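Local coordinates for purine nucleoside phosphorylase (Anopheles gambiae, PDB 2P4S), which catalyses the phosphorolysis of inosine, guanosine and their 2'-deoxy forms to free purine base and pentose 1-phosphate in purine salvage, at residues L325-C330 with D343-V348; N200-A205 with V299-M304; P207-G212 with E271-V276. All blocks are in the same frame, centred on the assembly; numbering follows the deposited sequence.

Contact 1: residues L325-C330 with D343-V348. With DIH (7-[[(3R,4R)-3-(hydroxymethyl)-4-oxidanyl-pyrrolidin-1-ium-1-yl]methyl]-3,5-dihydropyrrolo[3,2-d]pyrimidin-4-one), chain F.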
loop_
_atom_site.group_PDB
_atom_site.type_symbol
_atom_site.label_atom_id
_atom_site.label_comp_id
_atom_site.label_asym_id
_atom_site.label_seq_id
_atom_site.Cartn_x
_atom_site.Cartn_y
_atom_site.Cartn_z
ATOM N N LEU A 325 5.991 23.444 4.424
ATOM C CA LEU A 325 5.192 24.545 4.937
ATOM C C LEU A 325 3.845 23.946 5.399
ATOM O O LEU A 325 3.141 23.308 4.599
ATOM C CB LEU A 325 4.959 25.598 3.843
ATOM C CG LEU A 325 4.175 26.858 4.227
ATOM C CD1 LEU A 325 4.902 27.729 5.292
ATOM C CD2 LEU A 325 3.942 27.666 2.954
ATOM N N ILE A 326 3.503 24.162 6.684
ATOM C CA ILE A 326 2.267 23.680 7.261
ATOM C C ILE A 326 1.170 24.635 6.811
ATOM O O ILE A 326 1.147 25.779 7.206
ATOM C CB ILE A 326 2.361 23.638 8.827
ATOM C CG1 ILE A 326 3.527 22.749 9.279
ATOM C CG2 ILE A 326 1.019 23.258 9.460
ATOM C CD1 ILE A 326 3.455 21.236 8.800
ATOM N N THR A 327 0.249 24.172 5.960
ATOM C CA THR A 327 -0.647 25.094 5.244
ATOM C C THR A 327 -2.032 25.022 5.844
ATOM O O THR A 327 -2.910 25.792 5.503
ATOM C CB THR A 327 -0.693 24.770 3.732
ATOM O OG1 THR A 327 -0.878 23.352 3.549
ATOM C CG2 THR A 327 0.614 25.178 3.078
ATOM N N ASN A 328 -2.211 24.085 6.758
ATOM C CA ASN A 328 -3.490 23.782 7.325
ATOM C C ASN A 328 -3.225 22.755 8.376
ATOM O O ASN A 328 -2.263 21.972 8.268
ATOM C CB ASN A 328 -4.499 23.220 6.292
ATOM C CG ASN A 328 -3.996 21.945 5.598
ATOM O OD1 ASN A 328 -3.033 21.990 4.777
ATOM N ND2 ASN A 328 -4.645 20.807 5.904
ATOM N N MET A 329 -4.083 22.763 9.388
ATOM C CA MET A 329 -4.034 21.771 10.434
ATOM C C MET A 329 -4.871 20.600 9.955
ATOM O O MET A 329 -5.898 20.800 9.309
ATOM C CB MET A 329 -4.563 22.357 11.780
ATOM C CG MET A 329 -3.651 23.450 12.410
ATOM S SD MET A 329 -1.872 23.023 12.372
ATOM C CE MET A 329 -1.779 21.736 13.621
ATOM N N CYS A 330 -4.403 19.383 10.212
ATOM C CA CYS A 330 -5.207 18.195 9.921
ATOM C C CYS A 330 -6.432 18.211 10.851
ATOM O O CYS A 330 -6.332 18.647 12.011
ATOM C CB CYS A 330 -4.398 16.936 10.186
ATOM S SG CYS A 330 -3.090 16.696 9.023
ATOM N N ASP A 343 -6.841 26.518 -2.818
ATOM C CA ASP A 343 -6.563 27.940 -3.002
ATOM C C ASP A 343 -5.993 28.583 -1.733
ATOM O O ASP A 343 -5.009 29.310 -1.821
ATOM C CB ASP A 343 -7.807 28.729 -3.484
ATOM C CG ASP A 343 -8.172 28.458 -4.975
ATOM O OD1 ASP A 343 -7.300 27.964 -5.768
ATOM O OD2 ASP A 343 -9.355 28.742 -5.357
ATOM N N SER A 344 -6.606 28.330 -0.572
ATOM C CA SER A 344 -6.070 28.818 0.725
ATOM C C SER A 344 -4.663 28.277 1.030
ATOM O O SER A 344 -3.805 28.998 1.529
ATOM C CB SER A 344 -6.975 28.422 1.896
ATOM O OG SER A 344 -8.300 28.854 1.670
ATOM N N ILE A 345 -4.464 27.005 0.718
ATOM C CA ILE A 345 -3.208 26.292 0.950
ATOM C C ILE A 345 -2.073 26.934 0.179
ATOM O O ILE A 345 -1.005 27.201 0.744
ATOM C CB ILE A 345 -3.395 24.745 0.644
ATOM C CG1 ILE A 345 -4.172 24.070 1.814
ATOM C CG2 ILE A 345 -2.075 24.041 0.320
ATOM C CD1 ILE A 345 -4.640 22.621 1.536
ATOM N N VAL A 346 -2.323 27.213 -1.111
ATOM C CA VAL A 346 -1.368 27.882 -1.959
ATOM C C VAL A 346 -1.173 29.300 -1.422
ATOM O O VAL A 346 -0.057 29.763 -1.360
ATOM C CB VAL A 346 -1.838 27.864 -3.463
ATOM C CG1 VAL A 346 -0.906 28.663 -4.377
ATOM C CG2 VAL A 346 -1.971 26.405 -3.945
ATOM N N GLY A 347 -2.261 29.953 -0.994
ATOM C CA GLY A 347 -2.199 31.281 -0.354
ATOM C C GLY A 347 -1.289 31.435 0.864
ATOM O O GLY A 347 -0.727 32.505 1.093
ATOM N N VAL A 348 -1.153 30.387 1.670
ATOM C CA VAL A 348 -0.310 30.428 2.869
ATOM C C VAL A 348 1.177 30.681 2.461
ATOM O O VAL A 348 1.872 31.526 3.072
ATOM C CB VAL A 348 -0.482 29.123 3.713
ATOM C CG1 VAL A 348 0.524 29.043 4.876
ATOM C CG2 VAL A 348 -1.908 28.996 4.238
HETATM O "O5'" DIH F . -4.033 21.194 -1.761
HETATM C "C5'" DIH F . -3.725 19.865 -2.226
HETATM C "C4'" DIH F . -2.257 19.862 -2.577
HETATM C "C6'" DIH F . -1.392 20.358 -1.397
HETATM C "C3'" DIH F . -1.804 18.455 -2.902
HETATM O "O3'" DIH F . -0.794 18.535 -3.911
HETATM C "C2'" DIH F . -1.143 17.984 -1.620
HETATM N "N1'" DIH F . -0.458 19.225 -1.139
HETATM C C10 DIH F . 0.062 19.031 0.222
HETATM C C9 DIH F . -0.903 19.122 1.385
HETATM C C8 DIH F . -1.243 20.313 2.080
HETATM N N7 DIH F . -2.109 19.995 3.081
HETATM C C5 DIH F . -2.348 18.658 3.070
HETATM C C6 DIH F . -3.137 17.731 3.930
HETATM O O6 DIH F . -3.845 18.156 4.933
HETATM N N1 DIH F . -3.075 16.427 3.587
HETATM C C2 DIH F . -2.349 15.950 2.530
HETATM N N3 DIH F . -1.601 16.750 1.755
HETATM C C4 DIH F . -1.594 18.098 2.024
#
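Thr327 and Ile345 cross at about a right angle where the end of strand 319-329 meets helix 342-350, and here the packing is close. The threonine presents both branches: OG1 lies 3.5 Å from Ile345 CG2, while the methyl CG2 rests 3.5 Å from the helix carbonyl Ile345 O. OG1 sits between backbone N and carbonyl carbon (chi1 47°), a setting that turns it toward the ligand and lets it donate to Asn328 OD1 at 2.8 Å, in the carbonyl plane. That OD1 also accepts from N7 of the bound inhibitor DIH, and Asn328 ND2 donates to the inhibitor's O6 at 2.9 Å, both bonds nearly straight at 171°. The amide thus reads N7-H and O6 together, and the threonine bond helps fix its rotation. Ile345 CD1 closes the group, reaching 3.7 Å from Asn328 OD1 and 3.6 Å from the inhibitor's O5', so it bridges the base-binding amide and the hydroxymethyl group of the sugar mimic. This is the nucleoside pocket of this PNP/MTAP family phosphorylase, formed at the C-terminal end of a strand of the central sheet and flanked by a helix; His342, Tyr173 and Glu286 also hydrogen-bond to the inhibitor. Val348, one helical turn on, belongs to the same close packing, its CG2 standing 3.6 Å from the carbonyl Thr327 O. Its CG1 lies over the strand backbone at Ile326 O and Thr327 CA and reaches Leu325 CD2 more loosely, at 4.2 Å. No hydrogen bond joins the two segments, so they are held by van der Waals packing, partly of methyls on carbonyl oxygens. Asp343 and Ser344 lie on the solvent side of the helix, whereas Leu325, Thr327, Asn328 and Ile345 are buried.

Contact 2: residues N200-A205 with V299-M304. With DIH (7-[[(3R,4R)-3-(hydroxymethyl)-4-oxidanyl-pyrrolidin-1-ium-1-yl]methyl]-3,5-dihydropyrrolo[3,2-d]pyrimidin-4-one), chain F; PO4 (phosphate ion), chain D.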
loop_
_atom_site.group_PDB
_atom_site.type_symbol
_atom_site.label_atom_id
_atom_site.label_comp_id
_atom_site.label_asym_id
_atom_site.label_seq_id
_atom_site.Cartn_x
_atom_site.Cartn_y
_atom_site.Cartn_z
ATOM N N ASN A 200 7.595 21.254 0.154
ATOM C CA ASN A 200 6.209 20.939 -0.154
ATOM C C ASN A 200 5.320 21.701 0.804
ATOM O O ASN A 200 5.834 22.312 1.765
ATOM C CB ASN A 200 5.973 19.414 -0.080
ATOM C CG ASN A 200 6.301 18.847 1.276
ATOM O OD1 ASN A 200 5.740 19.258 2.296
ATOM N ND2 ASN A 200 7.214 17.910 1.307
ATOM N N ALA A 201 4.010 21.686 0.530
ATOM C CA ALA A 201 2.997 21.988 1.528
ATOM C C ALA A 201 2.589 20.712 2.300
ATOM O O ALA A 201 2.660 19.606 1.759
ATOM C CB ALA A 201 1.753 22.621 0.848
ATOM N N ALA A 202 2.150 20.855 3.553
ATOM C CA ALA A 202 1.621 19.696 4.317
ATOM C C ALA A 202 0.570 20.095 5.345
ATOM O O ALA A 202 0.477 21.283 5.765
ATOM C CB ALA A 202 2.748 18.880 5.002
ATOM N N GLY A 203 -0.226 19.096 5.722
ATOM C CA GLY A 203 -1.181 19.244 6.824
ATOM C C GLY A 203 -0.410 18.966 8.103
ATOM O O GLY A 203 0.384 18.012 8.156
ATOM N N GLY A 204 -0.619 19.802 9.123
ATOM C CA GLY A 204 0.022 19.574 10.440
ATOM C C GLY A 204 -0.772 18.514 11.203
ATOM O O GLY A 204 -1.919 18.774 11.606
ATOM N N ALA A 205 -0.200 17.312 11.342
ATOM C CA ALA A 205 -0.834 16.246 12.145
ATOM C C ALA A 205 -0.431 16.405 13.612
ATOM O O ALA A 205 -1.146 16.000 14.505
ATOM C CB ALA A 205 -0.462 14.830 11.615
ATOM N N VAL A 299 3.958 10.306 12.613
ATOM C CA VAL A 299 3.909 11.318 11.544
ATOM C C VAL A 299 3.518 12.694 12.090
ATOM O O VAL A 299 2.455 12.855 12.751
ATOM C CB VAL A 299 2.921 10.873 10.408
ATOM C CG1 VAL A 299 2.626 12.020 9.400
ATOM C CG2 VAL A 299 3.423 9.576 9.713
ATOM N N ASP A 300 4.334 13.707 11.766
ATOM C CA ASP A 300 3.986 15.093 12.130
ATOM C C ASP A 300 3.335 15.884 11.032
ATOM O O ASP A 300 2.577 16.790 11.329
ATOM C CB ASP A 300 5.216 15.875 12.646
ATOM C CG ASP A 300 5.800 15.222 13.855
ATOM O OD1 ASP A 300 5.185 15.296 14.964
ATOM O OD2 ASP A 300 6.813 14.559 13.692
ATOM N N ALA A 301 3.662 15.568 9.778
ATOM C CA ALA A 301 3.210 16.368 8.630
ATOM C C ALA A 301 2.755 15.426 7.525
ATOM O O ALA A 301 3.439 14.481 7.219
ATOM C CB ALA A 301 4.318 17.331 8.106
ATOM N N ILE A 302 1.575 15.679 6.977
ATOM C CA ILE A 302 0.992 14.796 5.969
ATOM C C ILE A 302 0.910 15.502 4.624
ATOM O O ILE A 302 0.335 16.598 4.524
ATOM C CB ILE A 302 -0.429 14.291 6.355
ATOM C CG1 ILE A 302 -0.398 13.458 7.669
ATOM C CG2 ILE A 302 -1.004 13.423 5.186
ATOM C CD1 ILE A 302 -1.843 13.322 8.412
ATOM N N GLY A 303 1.473 14.868 3.600
ATOM C CA GLY A 303 1.501 15.457 2.290
ATOM C C GLY A 303 1.253 14.437 1.212
ATOM O O GLY A 303 0.796 13.343 1.518
ATOM N N MET A 304 1.579 14.796 -0.044
ATOM C CA MET A 304 1.374 13.906 -1.200
ATOM C C MET A 304 2.520 13.925 -2.220
ATOM O O MET A 304 2.276 13.708 -3.402
ATOM C CB MET A 304 0.073 14.290 -1.935
ATOM C CG MET A 304 -1.175 14.277 -1.040
ATOM S SD MET A 304 -2.592 14.791 -1.963
ATOM C CE MET A 304 -3.912 14.811 -0.726
HETATM O "O5'" DIH F . -4.033 21.194 -1.761
HETATM C "C5'" DIH F . -3.725 19.865 -2.226
HETATM C "C4'" DIH F . -2.257 19.862 -2.577
HETATM C "C6'" DIH F . -1.392 20.358 -1.397
HETATM C "C3'" DIH F . -1.804 18.455 -2.902
HETATM O "O3'" DIH F . -0.794 18.535 -3.911
HETATM C "C2'" DIH F . -1.143 17.984 -1.620
HETATM N "N1'" DIH F . -0.458 19.225 -1.139
HETATM C C10 DIH F . 0.062 19.031 0.222
HETATM C C9 DIH F . -0.903 19.122 1.385
HETATM C C8 DIH F . -1.243 20.313 2.080
HETATM N N7 DIH F . -2.109 19.995 3.081
HETATM C C5 DIH F . -2.348 18.658 3.070
HETATM C C6 DIH F . -3.137 17.731 3.930
HETATM O O6 DIH F . -3.845 18.156 4.933
HETATM N N1 DIH F . -3.075 16.427 3.587
HETATM C C2 DIH F . -2.349 15.950 2.530
HETATM N N3 DIH F . -1.601 16.750 1.755
HETATM C C4 DIH F . -1.594 18.098 2.024
HETATM P P PO4 D . 2.925 19.674 -2.824
HETATM O O1 PO4 D . 3.423 20.874 -2.084
HETATM O O2 PO4 D . 3.530 19.700 -4.228
HETATM O O3 PO4 D . 3.319 18.386 -2.202
HETATM O O4 PO4 D . 1.428 19.750 -2.861
HETATM O O HOH W 1 3.082 17.378 0.177
#
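Backbone hydrogen bonds join Gly203 and Ile302 as an antiparallel hydrogen-bonded pair: Gly203 N donates to Ile302 O at 2.8 Å and Ile302 N returns the bond to Gly203 O. A third, more bent bond runs from Ala205 N to Asp300 O at 2.8 Å, its donor 40° out of the carbonyl plane. Ala301 CA approaches Gly203 O in a CA-H...O contact. Apolar pairs cover opposite faces: Ala202 CB meets Ala301 CB on one, and Ala205 CB meets Ile302 CD1 on the other, each at 3.8 Å. Ligand contacts, where the active site's nucleoside and phosphate sites meet, run from the Gly203-Ile302 pair to Ala201 and Met304. The inhibitor base lies against Gly203 and Gly303, Ile302 CG2 packs near its C2, and the extended Met304 chain lays SD 3.5 Å from C2' of the pyrrolidine. Ala201 N donates to phosphate O1 at 2.8 Å, and a water links Ala201 O, Met304 N and phosphate O3; Ser118, Arg169 and Ser305 also hydrogen-bond to the ion. Strand 319-329 runs parallel along the other edge of strand 195-204, while strand 272-279 is the parallel neighbour of strand 301-303, with Met215 of strand 214-221 touching Ala301.

Contact 3: residues P207-G212 with E271-V276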
loop_
_atom_site.group_PDB
_atom_site.type_symbol
_atom_site.label_atom_id
_atom_site.label_comp_id
_atom_site.label_asym_id
_atom_site.label_seq_id
_atom_site.Cartn_x
_atom_site.Cartn_y
_atom_site.Cartn_z
ATOM N N PRO A 207 -0.443 18.358 16.773
ATOM C CA PRO A 207 -1.298 19.511 17.183
ATOM C C PRO A 207 -0.584 20.742 17.798
ATOM O O PRO A 207 -1.250 21.740 18.067
ATOM C CB PRO A 207 -2.294 18.895 18.181
ATOM C CG PRO A 207 -1.650 17.646 18.690
ATOM C CD PRO A 207 -0.700 17.142 17.576
ATOM N N LYS A 208 0.739 20.685 17.981
ATOM C CA LYS A 208 1.489 21.841 18.489
ATOM C C LYS A 208 1.968 22.720 17.369
ATOM O O LYS A 208 2.313 23.878 17.615
ATOM C CB LYS A 208 2.604 21.410 19.453
ATOM C CG LYS A 208 1.898 20.700 20.633
ATOM C CD LYS A 208 2.626 20.734 21.954
ATOM C CE LYS A 208 3.480 19.478 22.227
ATOM N NZ LYS A 208 3.906 19.473 23.682
ATOM N N TYR A 209 1.931 22.186 16.140
ATOM C CA TYR A 209 2.236 22.988 14.940
ATOM C C TYR A 209 1.161 24.060 14.700
ATOM O O TYR A 209 0.036 23.940 15.167
ATOM C CB TYR A 209 2.384 22.102 13.706
ATOM C CG TYR A 209 3.565 21.175 13.713
ATOM C CD1 TYR A 209 4.369 20.995 14.866
ATOM C CD2 TYR A 209 3.886 20.434 12.553
ATOM C CE1 TYR A 209 5.458 20.108 14.852
ATOM C CE2 TYR A 209 4.953 19.592 12.524
ATOM C CZ TYR A 209 5.735 19.416 13.668
ATOM O OH TYR A 209 6.777 18.542 13.596
ATOM N N ARG A 210 1.538 25.115 13.982
ATOM C CA ARG A 210 0.646 26.193 13.593
ATOM C C ARG A 210 0.729 26.405 12.070
ATOM O O ARG A 210 1.778 26.186 11.448
ATOM C CB ARG A 210 1.012 27.500 14.343
ATOM C CG ARG A 210 0.804 27.400 15.864
ATOM C CD ARG A 210 1.352 28.649 16.575
ATOM N NE ARG A 210 1.265 28.577 18.047
ATOM C CZ ARG A 210 0.139 28.789 18.735
ATOM N NH1 ARG A 210 -1.001 29.075 18.091
ATOM N NH2 ARG A 210 0.138 28.708 20.070
ATOM N N VAL A 211 -0.374 26.841 11.474
ATOM C CA VAL A 211 -0.397 27.162 10.052
ATOM C C VAL A 211 0.666 28.215 9.789
ATOM O O VAL A 211 0.746 29.222 10.521
ATOM C CB VAL A 211 -1.804 27.718 9.618
ATOM C CG1 VAL A 211 -1.738 28.359 8.217
ATOM C CG2 VAL A 211 -2.879 26.598 9.694
ATOM N N GLY A 212 1.473 28.012 8.748
ATOM C CA GLY A 212 2.540 28.960 8.463
ATOM C C GLY A 212 3.893 28.531 9.028
ATOM O O GLY A 212 4.910 29.107 8.671
ATOM N N GLU A 271 8.452 29.578 14.594
ATOM C CA GLU A 271 7.655 29.061 13.509
ATOM C C GLU A 271 8.438 27.962 12.813
ATOM O O GLU A 271 8.072 27.556 11.746
ATOM C CB GLU A 271 7.324 30.177 12.503
ATOM C CG GLU A 271 6.332 31.248 13.026
ATOM C CD GLU A 271 6.972 32.288 13.983
ATOM O OE1 GLU A 271 8.066 32.850 13.682
ATOM O OE2 GLU A 271 6.369 32.537 15.056
ATOM N N LEU A 272 9.536 27.507 13.414
ATOM C CA LEU A 272 10.303 26.415 12.869
ATOM C C LEU A 272 10.085 25.125 13.679
ATOM O O LEU A 272 10.261 25.112 14.880
ATOM C CB LEU A 272 11.803 26.739 12.812
ATOM C CG LEU A 272 12.615 25.772 11.938
ATOM C CD1 LEU A 272 12.404 26.136 10.440
ATOM C CD2 LEU A 272 14.080 25.757 12.305
ATOM N N ARG A 273 9.725 24.041 12.985
ATOM C CA ARG A 273 9.552 22.762 13.604
ATOM C C ARG A 273 10.532 21.808 12.936
ATOM O O ARG A 273 11.193 22.155 11.930
ATOM C CB ARG A 273 8.102 22.233 13.390
ATOM C CG ARG A 273 6.993 23.207 13.729
ATOM C CD ARG A 273 6.866 23.363 15.265
ATOM N NE ARG A 273 5.921 24.423 15.598
ATOM C CZ ARG A 273 5.536 24.715 16.844
ATOM N NH1 ARG A 273 5.995 24.009 17.897
ATOM N NH2 ARG A 273 4.679 25.704 17.026
ATOM N N GLU A 274 10.532 20.589 13.430
ATOM C CA GLU A 274 11.328 19.519 12.856
ATOM C C GLU A 274 10.618 18.197 13.129
ATOM O O GLU A 274 10.322 17.894 14.274
ATOM C CB GLU A 274 12.684 19.476 13.496
ATOM C CG GLU A 274 13.592 18.489 12.790
ATOM C CD GLU A 274 14.977 18.384 13.432
ATOM O OE1 GLU A 274 15.093 18.459 14.690
ATOM O OE2 GLU A 274 15.949 18.231 12.650
ATOM N N GLY A 275 10.360 17.397 12.099
ATOM C CA GLY A 275 9.679 16.140 12.365
ATOM C C GLY A 275 9.536 15.288 11.142
ATOM O O GLY A 275 10.345 15.373 10.228
ATOM N N VAL A 276 8.545 14.395 11.189
ATOM C CA VAL A 276 8.442 13.263 10.284
ATOM C C VAL A 276 7.336 13.531 9.271
ATOM O O VAL A 276 6.191 13.878 9.646
ATOM C CB VAL A 276 8.235 11.914 11.094
ATOM C CG1 VAL A 276 8.013 10.684 10.159
ATOM C CG2 VAL A 276 9.421 11.665 12.165
HETATM O O HOH W 2 8.042 17.826 15.782
#
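One face of the Tyr209 ring carries the aliphatic part of Arg273: CG stands 3.7 Å from the ring centroid, 18° off the normal, a CH-pi contact. CD lies nearer the rim, 3.5 Å from Tyr209 CD1. At the ring's edge, in plane, a water hydrogen-bonds to Tyr209 OH at 2.6 Å and donates to Glu274 O, tying the phenol to the strand backbone. The guanidinium of Arg273 has the carbonyl Lys208 O and Tyr209 CA over one face, and its plane is turned 25° from the ring. The bend at chi2 (-73°) lets the arginine run back along the tyrosine, the two side chains sliding in opposite directions. Arg273 NE forms a salt bridge with Asp213, whose OD2 also accepts from Arg210 N; this carboxylate probably offsets the nearness of Arg210 NE to Arg273 NH2, 4.6 Å apart. Glu274 turns away to a salt bridge with Lys260 of helix 253-265. Gly275, having no side chain, leaves room for Tyr209 OH, 4.0 Å from Gly275 CA. The Tyr209 side chain is about 11 Å from the bound inhibitor. Here the loop joining strands 195-204 and 214-221 of the mixed central sheet folds against the beginning of strand 272-279.

In the fold
From the N terminus, strand 195-204 enters contact 2, and the loop that follows supplies 207-212 to contact 3. Strand 214-221 and helix 253-265 come next, before 271-276 closes contact 3; 299-304 closes contact 2 later, so the span of contact 3 lies wholly within that of contact 2. Contact 1 follows in series with a short loop, from strand 319-329 to helix 342-350. All three reach the same sheet: Leu325 O and Asn328 O probably bond to Ala202 N and Gly204 N, Ile326 O to Gly212 N, and Val276 O to Asp300 N and Ala301 N. Contacts 1 and 2 share the inhibitor, while contact 3 joins the loop after strand 195-204 to strand 272-279.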